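Local coordinates for protein succinate--CoA ligase subunit alpha (Campylobacter jejuni, PDB 6MEL) that forms the alpha subunit of a succinate--CoA ligase, pairing a Rossmann-like CoA-binding domain with a CoA-ligase domain, at residues Asp80-Ala85 against Met106-Tyr111. Sequence-based numbering, arbitrary orientation.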
# COMPACT_ATOMS: atom_id res chain seq x y z
N ASP A 80 -6.88 12.28 13.07
CA ASP A 80 -7.45 13.08 14.14
C ASP A 80 -8.29 12.22 15.11
O ASP A 80 -8.25 12.49 16.33
CB ASP A 80 -8.23 14.29 13.62
CG ASP A 80 -7.31 15.31 12.98
OD1 ASP A 80 -6.05 15.18 13.15
OD2 ASP A 80 -7.83 16.16 12.25
N SER A 81 -8.97 11.18 14.61
CA SER A 81 -9.79 10.31 15.48
C SER A 81 -8.90 9.42 16.35
O SER A 81 -9.26 9.17 17.52
CB SER A 81 -10.82 9.48 14.71
OG SER A 81 -11.83 10.33 14.21
N VAL A 82 -7.73 9.00 15.82
CA VAL A 82 -6.79 8.23 16.61
C VAL A 82 -6.20 9.14 17.72
O VAL A 82 -6.12 8.74 18.89
CB VAL A 82 -5.69 7.61 15.74
CG1 VAL A 82 -4.55 7.05 16.59
CG2 VAL A 82 -6.27 6.55 14.83
N ILE A 83 -5.82 10.36 17.35
CA ILE A 83 -5.29 11.34 18.29
C ILE A 83 -6.34 11.64 19.37
O ILE A 83 -6.00 11.70 20.51
CB ILE A 83 -4.82 12.61 17.55
CG1 ILE A 83 -3.53 12.31 16.77
CG2 ILE A 83 -4.62 13.78 18.51
CD1 ILE A 83 -3.12 13.42 15.83
N GLU A 84 -7.60 11.85 18.99
CA GLU A 84 -8.68 12.11 19.93
C GLU A 84 -8.82 10.96 20.96
O GLU A 84 -8.92 11.17 22.16
CB GLU A 84 -9.99 12.26 19.16
CG GLU A 84 -11.16 12.62 20.06
CD GLU A 84 -12.47 12.88 19.35
OE1 GLU A 84 -12.56 12.70 18.06
OE2 GLU A 84 -13.43 13.22 20.08
N ALA A 85 -8.80 9.73 20.47
CA ALA A 85 -8.88 8.56 21.32
C ALA A 85 -7.72 8.53 22.31
O ALA A 85 -7.94 8.29 23.51
CB ALA A 85 -8.91 7.30 20.48
N MET A 106 1.51 8.39 10.69
CA MET A 106 2.81 8.54 11.30
C MET A 106 2.69 9.41 12.57
O MET A 106 3.18 9.04 13.65
CB MET A 106 3.80 9.19 10.32
CG MET A 106 5.26 9.17 10.78
SD MET A 106 6.40 9.85 9.51
CE MET A 106 5.67 11.46 9.27
N PHE A 107 2.09 10.59 12.44
CA PHE A 107 1.93 11.52 13.56
C PHE A 107 0.95 10.96 14.62
O PHE A 107 1.23 11.06 15.82
CB PHE A 107 1.47 12.90 13.10
CG PHE A 107 2.59 13.74 12.54
CD1 PHE A 107 3.58 14.24 13.39
CD2 PHE A 107 2.67 14.03 11.19
CE1 PHE A 107 4.63 14.98 12.88
CE2 PHE A 107 3.71 14.80 10.69
CZ PHE A 107 4.67 15.31 11.55
N ALA A 108 -0.12 10.32 14.18
CA ALA A 108 -1.12 9.81 15.15
C ALA A 108 -0.52 8.67 15.98
O ALA A 108 -0.74 8.62 17.18
CB ALA A 108 -2.39 9.38 14.48
N LYS A 109 0.28 7.81 15.37
CA LYS A 109 0.93 6.76 16.11
C LYS A 109 1.94 7.30 17.14
O LYS A 109 2.04 6.74 18.22
CB LYS A 109 1.62 5.74 15.19
CG LYS A 109 2.22 4.57 15.98
CD LYS A 109 2.46 3.36 15.17
CE LYS A 109 3.13 2.24 15.92
NZ LYS A 109 3.78 1.35 14.96
N GLN A 110 2.73 8.31 16.77
CA GLN A 110 3.69 8.88 17.72
C GLN A 110 2.91 9.39 18.94
O GLN A 110 3.31 9.18 20.08
CB GLN A 110 4.50 10.04 17.12
CG GLN A 110 5.60 9.63 16.16
CD GLN A 110 6.66 10.72 16.08
OE1 GLN A 110 6.51 11.79 16.65
NE2 GLN A 110 7.75 10.44 15.39
N TYR A 111 1.74 10.00 18.72
CA TYR A 111 0.97 10.52 19.86
C TYR A 111 0.38 9.36 20.68
O TYR A 111 0.44 9.35 21.91
CB TYR A 111 -0.08 11.54 19.41
CG TYR A 111 -0.71 12.26 20.57
CD1 TYR A 111 0.04 13.09 21.39
CD2 TYR A 111 -2.05 12.13 20.86
CE1 TYR A 111 -0.51 13.74 22.48
CE2 TYR A 111 -2.64 12.82 21.93
CZ TYR A 111 -1.86 13.62 22.75
OH TYR A 111 -2.39 14.34 23.78
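Val82 and Ile83 of helix 78-87 pack against Ala108 and Tyr111 of helix 102-115, two neighbouring helices of the Rossmann-like CoA-binding domain. Each follows a parallel strand of the sheet, 68-71 and 92-95, in successive beta-alpha units; their N-to-C directions therefore nearly coincide, 7° apart, with the segment axes 8.7 Å from each other at closest approach. Where the helices come so close a small residue is suited, and Ala108 supplies it, its CA lying nearest that of Ile83.

Val82 is buried. Its CB points at the other helix, and CG1, lying anti to the backbone N (chi1 169°), meets the methyl CB of Ala108 at 3.8 Å. A beta-branched, compact side chain suits this buried place, where Met117 also packs against it.

One residue on, Ile83 divides its two branches between two partners. CG1 lies over the backbone of Ala108, 3.8 Å from its CA and 3.9 Å from its CB, while CG2 reaches CD2 of the Tyr111 ring at 3.9 Å. The branched isoleucine thus bridges one helical turn of its neighbour, contacting positions three residues apart.

The CB of Tyr111 points toward helix 78-87, and CG lies anti to the backbone N (chi1 -170°), which brings the ring beside Ile83, the two side chains crossing at about a right angle. A tyrosine suits this partly exposed margin: the ring carbons give apolar contact, while OH reaches past Ile83 to a hydrogen bond with Asp87 OD1, farther along helix 78-87. Alongside, the carbonyl oxygen of Ile83 sits in the ring plane at its edge, 3.8 Å from Tyr111 CE2.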